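Local structure of 2-c-methyl-d-erythritol 4-phosphate cytidylyltransferase (Streptococcus pneumoniae, 2VSH) at residues A131-D145 with R162-R175. The protein transfers the cytidylyl group of CTP to D-ribitol 5-phosphate, making the CDP-activated ribitol used for teichoic acid precursors. Numbering follows the deposited sequence.
Sequences AQNHDAVDTVVEAVD and RAHLYQGQTPQTFR
Arg175 grips Ala131 and His134 at one end of the antiparallel pair formed by strands 136-142 and 165-175, reaching back to the C-terminal end of helix 121-133 and the turn after it. Its CB, CG and CD run out as an extended chain; NE, at their end, forms a salt bridge with Glu106. CZ lies 3.3 Å from Ala131 O, and the two terminal nitrogens divide the carbonyls: NH1 donates to His134 O in the guanidinium plane (2.8 Å, 160°), while NH2 makes a weak, bent bond to Ala131 O. A water accepts from both Arg175 N and NH1.

Farther along, Val137 and Thr173 exchange two backbone bonds, and Thr173 CG2 packs on Ala131 CB at 3.7 Å. A beta bulge then shifts the register by two residues, beside the cis peptide before Pro171. Here Pro171 O takes two bonds from one residue, Thr139 N and Thr139 OG1 (2.7 Å). A chi1 of -47° sets OG1 beside its own backbone N, within range of the same acceptor; Asn127 ND2 is also hydrogen-bonded to the hydroxyl.

Past the bulge, Val141 and Gln167 form a second doubly bonded pair. Val141 CG2 touches Gln167 OE1, and Val141 CG1 and CG2 each lie 3.7 Å from Gln169 NE2, which bonds to Glu214 O. Val140 CG2 meets Tyr166 CD2 at 3.7 Å, and Ala143 N reaches Leu165 O from above the carbonyl plane. Leu165 and Tyr166 also pair with a strand of the second subunit, so the far end of this strand pair carries the central mixed sheet of the GT-A-like IspD/TarI fold across the dimer interface.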
ATOM      1  N   ALA A 131     -10.499  14.743 -18.610  1.00 26.61           N
ATOM      2  CA  ALA A 131     -11.973  14.750 -18.492  1.00 27.11           C
ATOM      3  C   ALA A 131     -12.700  15.215 -19.771  1.00 28.70           C
ATOM      4  O   ALA A 131     -13.873  14.893 -19.979  1.00 29.22           O
ATOM      5  CB  ALA A 131     -12.424  15.569 -17.276  1.00 26.03           C
ATOM      6  N   GLN A 132     -11.994  15.947 -20.636  1.00 29.85           N
ATOM      7  CA  GLN A 132     -12.591  16.461 -21.871  1.00 32.26           C
ATOM      8  C   GLN A 132     -12.949  15.338 -22.841  1.00 32.19           C
ATOM      9  O   GLN A 132     -13.983  15.397 -23.493  1.00 32.51           O
ATOM     10  CB  GLN A 132     -11.676  17.484 -22.558  1.00 33.20           C
ATOM     11  CG  GLN A 132     -11.363  18.700 -21.684  1.00 34.91           C
ATOM     12  CD  GLN A 132     -10.359  19.661 -22.325  1.00 36.49           C
ATOM     13  OE1 GLN A 132     -10.158  19.667 -23.549  1.00 40.99           O
ATOM     14  NE2 GLN A 132      -9.728  20.486 -21.491  1.00 39.71           N
ATOM     15  N   ASN A 133     -12.113  14.305 -22.920  1.00 31.39           N
ATOM     16  CA  ASN A 133     -12.380  13.222 -23.865  1.00 32.55           C
ATOM     17  C   ASN A 133     -12.719  11.872 -23.233  1.00 30.97           C
ATOM     18  O   ASN A 133     -12.776  10.856 -23.926  1.00 32.22           O
ATOM     19  CB  ASN A 133     -11.233  13.097 -24.884  1.00 34.38           C
ATOM     20  CG  ASN A 133      -9.986  13.836 -24.439  1.00 36.47           C
ATOM     21  OD1 ASN A 133      -9.560  13.719 -23.278  1.00 39.02           O
ATOM     22  ND2 ASN A 133      -9.407  14.624 -25.341  1.00 37.61           N
ATOM     23  N   HIS A 134     -12.961  11.858 -21.928  1.00 28.14           N
ATOM     24  CA  HIS A 134     -13.329  10.609 -21.270  1.00 26.89           C
ATOM     25  C   HIS A 134     -14.507  10.798 -20.326  1.00 25.67           C
ATOM     26  O   HIS A 134     -14.924  11.926 -20.069  1.00 25.18           O
ATOM     27  CB  HIS A 134     -12.113   9.989 -20.587  1.00 26.30           C
ATOM     28  CG  HIS A 134     -10.937   9.824 -21.503  1.00 27.07           C
ATOM     29  ND1 HIS A 134     -10.879   8.847 -22.475  1.00 31.12           N
ATOM     30  CD2 HIS A 134      -9.791  10.535 -21.621  1.00 27.41           C
ATOM     31  CE1 HIS A 134      -9.735   8.945 -23.134  1.00 31.67           C
ATOM     32  NE2 HIS A 134      -9.054   9.959 -22.630  1.00 29.82           N
ATOM     33  N   ASP A 135     -15.075   9.696 -19.849  1.00 24.71           N
ATOM     34  CA  ASP A 135     -16.222   9.776 -18.940  1.00 23.28           C
ATOM     35  C   ASP A 135     -15.762  10.218 -17.557  1.00 21.55           C
ATOM     36  O   ASP A 135     -16.429  11.036 -16.899  1.00 20.38           O
ATOM     37  CB  ASP A 135     -16.953   8.439 -18.882  1.00 24.15           C
ATOM     38  CG  ASP A 135     -17.623   8.103 -20.195  1.00 25.68           C
ATOM     39  OD1 ASP A 135     -18.282   8.990 -20.756  1.00 26.49           O
ATOM     40  OD2 ASP A 135     -17.497   6.964 -20.658  1.00 25.92           O
ATOM     41  N   ALA A 136     -14.610   9.699 -17.141  1.00 20.34           N
ATOM     42  CA  ALA A 136     -14.044  10.065 -15.847  1.00 19.37           C
ATOM     43  C   ALA A 136     -12.525   9.898 -15.856  1.00 19.62           C
ATOM     44  O   ALA A 136     -11.960   9.383 -16.819  1.00 19.95           O
ATOM     45  CB  ALA A 136     -14.684   9.239 -14.718  1.00 19.08           C
ATOM     46  N   VAL A 137     -11.873  10.362 -14.794  1.00 18.99           N
ATOM     47  CA  VAL A 137     -10.418  10.266 -14.669  1.00 19.78           C
ATOM     48  C   VAL A 137     -10.100   9.809 -13.256  1.00 20.00           C
ATOM     49  O   VAL A 137     -10.691  10.287 -12.303  1.00 19.61           O
ATOM     50  CB  VAL A 137      -9.723  11.650 -14.910  1.00 19.47           C
ATOM     51  CG1 VAL A 137      -8.183  11.488 -14.958  1.00 19.83           C
ATOM     52  CG2 VAL A 137     -10.224  12.297 -16.180  1.00 19.74           C
ATOM     53  N   ASP A 138      -9.171   8.872 -13.132  1.00 20.77           N
ATOM     54  CA  ASP A 138      -8.732   8.413 -11.836  1.00 19.93           C
ATOM     55  C   ASP A 138      -7.237   8.648 -11.799  1.00 19.88           C
ATOM     56  O   ASP A 138      -6.514   8.220 -12.703  1.00 20.71           O
ATOM     57  CB  ASP A 138      -9.022   6.915 -11.711  1.00 20.82           C
ATOM     58  CG  ASP A 138      -9.033   6.421 -10.288  1.00 21.79           C
ATOM     59  OD1 ASP A 138      -8.779   7.210  -9.357  1.00 22.91           O
ATOM     60  OD2 ASP A 138      -9.305   5.207 -10.100  1.00 24.79           O
ATOM     61  N   THR A 139      -6.767   9.319 -10.753  1.00 19.64           N
ATOM     62  CA  THR A 139      -5.336   9.557 -10.588  1.00 19.02           C
ATOM     63  C   THR A 139      -4.698   8.368  -9.902  1.00 19.96           C
ATOM     64  O   THR A 139      -5.061   8.005  -8.771  1.00 20.02           O
ATOM     65  CB  THR A 139      -5.044  10.856  -9.827  1.00 17.90           C
ATOM     66  OG1 THR A 139      -5.830  11.918 -10.363  1.00 17.09           O
ATOM     67  CG2 THR A 139      -3.603  11.246  -9.985  1.00 18.36           C
ATOM     68  N   VAL A 140      -3.728   7.772 -10.585  1.00 20.66           N
ATOM     69  CA  VAL A 140      -3.081   6.566 -10.103  1.00 22.07           C
ATOM     70  C   VAL A 140      -1.560   6.621 -10.251  1.00 22.99           C
ATOM     71  O   VAL A 140      -1.030   7.426 -11.021  1.00 23.59           O
ATOM     72  CB  VAL A 140      -3.611   5.301 -10.835  1.00 23.24           C
ATOM     73  CG1 VAL A 140      -5.143   5.210 -10.753  1.00 22.80           C
ATOM     74  CG2 VAL A 140      -3.158   5.293 -12.310  1.00 23.73           C
ATOM     75  N   VAL A 141      -0.884   5.746  -9.513  1.00 24.93           N
ATOM     76  CA  VAL A 141       0.538   5.458  -9.696  1.00 26.83           C
ATOM     77  C   VAL A 141       0.699   3.942  -9.850  1.00 28.05           C
ATOM     78  O   VAL A 141      -0.189   3.179  -9.459  1.00 26.33           O
ATOM     79  CB  VAL A 141       1.409   5.956  -8.498  1.00 28.41           C
ATOM     80  CG1 VAL A 141       1.498   7.466  -8.491  1.00 28.30           C
ATOM     81  CG2 VAL A 141       0.894   5.436  -7.163  1.00 29.08           C
ATOM     82  N   GLU A 142       1.817   3.500 -10.411  1.00 30.69           N
ATOM     83  CA  GLU A 142       2.106   2.067 -10.442  1.00 33.68           C
ATOM     84  C   GLU A 142       2.142   1.500  -9.032  1.00 34.17           C
ATOM     85  O   GLU A 142       2.768   2.077  -8.141  1.00 36.05           O
ATOM     86  CB  GLU A 142       3.430   1.782 -11.145  1.00 36.63           C
ATOM     87  CG  GLU A 142       3.407   2.080 -12.632  1.00 38.44           C
ATOM     88  CD  GLU A 142       4.711   1.747 -13.331  1.00 43.48           C
ATOM     89  OE1 GLU A 142       5.595   1.102 -12.712  1.00 47.95           O
ATOM     90  OE2 GLU A 142       4.850   2.132 -14.516  1.00 47.69           O
ATOM     91  N   ALA A 143       1.461   0.370  -8.838  1.00 34.08           N
ATOM     92  CA  ALA A 143       1.455  -0.322  -7.553  1.00 35.01           C
ATOM     93  C   ALA A 143       2.839  -0.897  -7.288  1.00 38.86           C
ATOM     94  O   ALA A 143       3.444  -1.495  -8.179  1.00 41.15           O
ATOM     95  CB  ALA A 143       0.399  -1.411  -7.541  1.00 33.32           C
ATOM     96  N   VAL A 144       3.346  -0.683  -6.077  1.00 40.72           N
ATOM     97  CA  VAL A 144       4.675  -1.162  -5.688  1.00 45.33           C
ATOM     98  C   VAL A 144       4.559  -2.250  -4.614  1.00 46.15           C
ATOM     99  O   VAL A 144       5.467  -3.067  -4.440  1.00 49.65           O
ATOM    100  CB  VAL A 144       5.593   0.007  -5.230  1.00 48.35           C
ATOM    101  CG1 VAL A 144       6.909  -0.506  -4.644  1.00 54.04           C
ATOM    102  CG2 VAL A 144       5.881   0.941  -6.397  1.00 48.25           C
ATOM    103  N   ASP A 145       3.437  -2.234  -3.898  1.00 43.51           N
ATOM    104  CA  ASP A 145       3.030  -3.323  -3.010  1.00 43.71           C
ATOM    105  C   ASP A 145       2.752  -4.578  -3.820  1.00 41.53           C
ATOM    106  O   ASP A 145       2.219  -4.508  -4.928  1.00 39.79           O
ATOM    107  CB  ASP A 145       1.712  -2.957  -2.307  1.00 41.93           C
ATOM    108  CG  ASP A 145       1.920  -2.358  -0.931  1.00 46.60           C
ATOM    109  OD1 ASP A 145       2.862  -2.784  -0.220  1.00 50.31           O
ATOM    110  OD2 ASP A 145       1.119  -1.462  -0.568  1.00 48.83           O
ATOM    111  N   ARG A 162       0.682  -8.275 -11.455  1.00 44.25           N
ATOM    112  CA  ARG A 162       1.202  -7.002 -10.953  1.00 43.18           C
ATOM    113  C   ARG A 162       1.532  -5.975 -12.057  1.00 43.04           C
ATOM    114  O   ARG A 162       1.562  -4.773 -11.801  1.00 41.17           O
ATOM    115  CB  ARG A 162       2.418  -7.251 -10.054  1.00 45.22           C
ATOM    116  CG  ARG A 162       2.670  -6.125  -9.054  1.00 45.52           C
ATOM    117  CD  ARG A 162       3.901  -6.382  -8.206  1.00 49.11           C
ATOM    118  NE  ARG A 162       4.672  -5.155  -8.050  1.00 54.48           N
ATOM    119  CZ  ARG A 162       5.782  -5.041  -7.328  1.00 59.61           C
ATOM    120  NH1 ARG A 162       6.270  -6.088  -6.665  1.00 62.45           N
ATOM    121  NH2 ARG A 162       6.404  -3.865  -7.265  1.00 61.67           N
ATOM    122  N   ALA A 163       1.759  -6.449 -13.280  1.00 45.48           N
ATOM    123  CA  ALA A 163       2.001  -5.571 -14.431  1.00 46.20           C
ATOM    124  C   ALA A 163       0.810  -4.655 -14.763  1.00 42.52           C
ATOM    125  O   ALA A 163       0.971  -3.641 -15.450  1.00 42.35           O
ATOM    126  CB  ALA A 163       2.404  -6.400 -15.654  1.00 51.24           C
ATOM    127  N   HIS A 164      -0.372  -5.000 -14.248  1.00 39.57           N
ATOM    128  CA  HIS A 164      -1.602  -4.269 -14.559  1.00 36.91           C
ATOM    129  C   HIS A 164      -2.242  -3.607 -13.352  1.00 32.88           C
ATOM    130  O   HIS A 164      -3.389  -3.167 -13.422  1.00 31.82           O
ATOM    131  CB  HIS A 164      -2.609  -5.199 -15.252  1.00 38.73           C
ATOM    132  CG  HIS A 164      -2.108  -5.769 -16.541  1.00 43.33           C
ATOM    133  ND1 HIS A 164      -2.241  -7.101 -16.868  1.00 46.92           N
ATOM    134  CD2 HIS A 164      -1.455  -5.189 -17.577  1.00 45.67           C
ATOM    135  CE1 HIS A 164      -1.696  -7.319 -18.051  1.00 50.58           C
ATOM    136  NE2 HIS A 164      -1.217  -6.173 -18.505  1.00 51.57           N
ATOM    137  N   LEU A 165      -1.502  -3.526 -12.249  1.00 31.54           N
ATOM    138  CA  LEU A 165      -2.032  -2.958 -11.022  1.00 28.51           C
ATOM    139  C   LEU A 165      -1.483  -1.562 -10.755  1.00 27.82           C
ATOM    140  O   LEU A 165      -0.321  -1.273 -11.016  1.00 28.97           O
ATOM    141  CB  LEU A 165      -1.784  -3.883  -9.820  1.00 28.27           C
ATOM    142  CG  LEU A 165      -2.351  -5.315  -9.900  1.00 29.10           C
ATOM    143  CD1 LEU A 165      -1.961  -6.136  -8.660  1.00 28.42           C
ATOM    144  CD2 LEU A 165      -3.878  -5.325 -10.106  1.00 27.88           C
ATOM    145  N   TYR A 166      -2.355  -0.709 -10.241  1.00 25.89           N
ATOM    146  CA  TYR A 166      -2.037   0.681  -9.943  1.00 25.54           C
ATOM    147  C   TYR A 166      -2.562   0.978  -8.558  1.00 24.87           C
ATOM    148  O   TYR A 166      -3.568   0.396  -8.139  1.00 24.41           O
ATOM    149  CB  TYR A 166      -2.706   1.607 -10.968  1.00 25.00           C
ATOM    150  CG  TYR A 166      -2.143   1.447 -12.375  1.00 26.30           C
ATOM    151  CD1 TYR A 166      -2.635   0.467 -13.236  1.00 27.78           C
ATOM    152  CD2 TYR A 166      -1.109   2.267 -12.833  1.00 27.09           C
ATOM    153  CE1 TYR A 166      -2.116   0.304 -14.514  1.00 28.96           C
ATOM    154  CE2 TYR A 166      -0.590   2.124 -14.112  1.00 28.96           C
ATOM    155  CZ  TYR A 166      -1.101   1.141 -14.949  1.00 30.84           C
ATOM    156  OH  TYR A 166      -0.593   0.987 -16.220  1.00 33.67           O
ATOM    157  N   GLN A 167      -1.855   1.834  -7.825  1.00 25.29           N
ATOM    158  CA  GLN A 167      -2.376   2.362  -6.570  1.00 25.19           C
ATOM    159  C   GLN A 167      -3.268   3.565  -6.891  1.00 24.18           C
ATOM    160  O   GLN A 167      -2.839   4.519  -7.563  1.00 23.48           O
ATOM    161  CB  GLN A 167      -1.242   2.774  -5.625  1.00 27.77           C
ATOM    162  CG  GLN A 167      -1.702   3.546  -4.391  1.00 30.44           C
ATOM    163  CD  GLN A 167      -0.576   4.314  -3.717  1.00 35.25           C
ATOM    164  OE1 GLN A 167      -0.553   5.550  -3.723  1.00 37.07           O
ATOM    165  NE2 GLN A 167       0.368   3.584  -3.137  1.00 38.98           N
ATOM    166  N   GLY A 168      -4.514   3.494  -6.433  1.00 23.20           N
ATOM    167  CA  GLY A 168      -5.490   4.544  -6.672  1.00 23.08           C
ATOM    168  C   GLY A 168      -5.237   5.710  -5.755  1.00 24.56           C
ATOM    169  O   GLY A 168      -5.053   5.534  -4.558  1.00 25.72           O
ATOM    170  N   GLN A 169      -5.231   6.911  -6.327  1.00 18.90           N
ATOM    171  CA  GLN A 169      -5.092   8.125  -5.549  1.00 19.27           C
ATOM    172  C   GLN A 169      -6.285   9.009  -5.858  1.00 19.35           C
ATOM    173  O   GLN A 169      -7.276   8.534  -6.395  1.00 20.12           O
ATOM    174  CB  GLN A 169      -3.787   8.843  -5.896  1.00 19.56           C
ATOM    175  CG  GLN A 169      -2.523   7.988  -5.764  1.00 19.94           C
ATOM    176  CD  GLN A 169      -1.245   8.797  -6.010  1.00 21.50           C
ATOM    177  OE1 GLN A 169      -1.221   9.728  -6.823  1.00 19.16           O
ATOM    178  NE2 GLN A 169      -0.185   8.450  -5.289  1.00 21.38           N
ATOM    179  N   THR A 170      -6.196  10.286  -5.500  1.00 18.82           N
ATOM    180  CA  THR A 170      -7.103  11.293  -6.035  1.00 18.58           C
ATOM    181  C   THR A 170      -6.231  12.427  -6.602  1.00 18.49           C
ATOM    182  O   THR A 170      -5.060  12.511  -6.243  1.00 19.18           O
ATOM    183  CB  THR A 170      -8.183  11.758  -5.015  1.00 17.42           C
ATOM    184  OG1 THR A 170      -7.622  12.615  -4.010  1.00 18.36           O
ATOM    185  CG2 THR A 170      -8.909  10.559  -4.365  1.00 18.70           C
ATOM    186  N   PRO A 171      -6.788  13.307  -7.465  1.00 19.03           N
ATOM    187  CA  PRO A 171      -8.183  13.467  -7.939  1.00 18.52           C
ATOM    188  C   PRO A 171      -8.891  12.318  -8.668  1.00 18.42           C
ATOM    189  O   PRO A 171      -8.269  11.422  -9.242  1.00 19.21           O
ATOM    190  CB  PRO A 171      -8.113  14.707  -8.852  1.00 19.01           C
ATOM    191  CG  PRO A 171      -6.954  15.469  -8.386  1.00 18.99           C
ATOM    192  CD  PRO A 171      -5.935  14.394  -7.978  1.00 19.20           C
ATOM    193  N   GLN A 172     -10.215  12.377  -8.598  1.00 17.97           N
ATOM    194  CA  GLN A 172     -11.110  11.626  -9.448  1.00 18.58           C
ATOM    195  C   GLN A 172     -12.059  12.659 -10.043  1.00 18.47           C
ATOM    196  O   GLN A 172     -12.709  13.419  -9.314  1.00 17.41           O
ATOM    197  CB  GLN A 172     -11.860  10.566  -8.640  1.00 18.28           C
ATOM    198  CG  GLN A 172     -10.934   9.581  -7.959  1.00 18.47           C
ATOM    199  CD  GLN A 172     -11.647   8.459  -7.204  1.00 19.37           C
ATOM    200  OE1 GLN A 172     -11.186   7.323  -7.210  1.00 21.73           O
ATOM    201  NE2 GLN A 172     -12.755   8.778  -6.543  1.00 19.64           N
ATOM    202  N   THR A 173     -12.118  12.695 -11.371  1.00 19.25           N
ATOM    203  CA  THR A 173     -12.715  13.818 -12.091  1.00 19.72           C
ATOM    204  C   THR A 173     -13.781  13.344 -13.083  1.00 20.30           C
ATOM    205  O   THR A 173     -13.601  12.352 -13.789  1.00 19.69           O
ATOM    206  CB  THR A 173     -11.605  14.639 -12.811  1.00 20.58           C
ATOM    207  OG1 THR A 173     -10.671  15.101 -11.826  1.00 20.45           O
ATOM    208  CG2 THR A 173     -12.177  15.840 -13.578  1.00 20.37           C
ATOM    209  N   PHE A 174     -14.904  14.059 -13.119  1.00 20.63           N
ATOM    210  CA  PHE A 174     -16.038  13.646 -13.924  1.00 21.42           C
ATOM    211  C   PHE A 174     -17.096  14.749 -14.012  1.00 21.76           C
ATOM    212  O   PHE A 174     -17.089  15.686 -13.223  1.00 20.78           O
ATOM    213  CB  PHE A 174     -16.644  12.330 -13.359  1.00 21.20           C
ATOM    214  CG  PHE A 174     -16.721  12.283 -11.857  1.00 20.15           C
ATOM    215  CD1 PHE A 174     -17.647  13.056 -11.166  1.00 21.07           C
ATOM    216  CD2 PHE A 174     -15.867  11.460 -11.128  1.00 19.58           C
ATOM    217  CE1 PHE A 174     -17.702  13.017  -9.770  1.00 20.36           C
ATOM    218  CE2 PHE A 174     -15.926  11.414  -9.745  1.00 18.47           C
ATOM    219  CZ  PHE A 174     -16.842  12.199  -9.066  1.00 19.34           C
ATOM    220  N   ARG A 175     -18.010  14.618 -14.969  1.00 22.10           N
ATOM    221  CA  ARG A 175     -19.131  15.555 -15.099  1.00 22.68           C
ATOM    222  C   ARG A 175     -20.062  15.347 -13.922  1.00 22.87           C
ATOM    223  O   ARG A 175     -20.359  14.208 -13.550  1.00 22.87           O
ATOM    224  CB  ARG A 175     -19.852  15.351 -16.432  1.00 23.15           C
ATOM    225  CG  ARG A 175     -19.058  15.880 -17.627  1.00 22.22           C
ATOM    226  CD  ARG A 175     -19.394  15.194 -18.948  1.00 24.86           C
ATOM    227  NE  ARG A 175     -18.334  15.527 -19.900  1.00 27.09           N
ATOM    228  CZ  ARG A 175     -17.201  14.841 -20.072  1.00 27.84           C
ATOM    229  NH1 ARG A 175     -16.948  13.729 -19.394  1.00 26.84           N
ATOM    230  NH2 ARG A 175     -16.308  15.277 -20.939  1.00 29.87           N
TER
HETATM  231  O   HOH W   1     -18.275  12.611 -17.005  1.00 13.24           O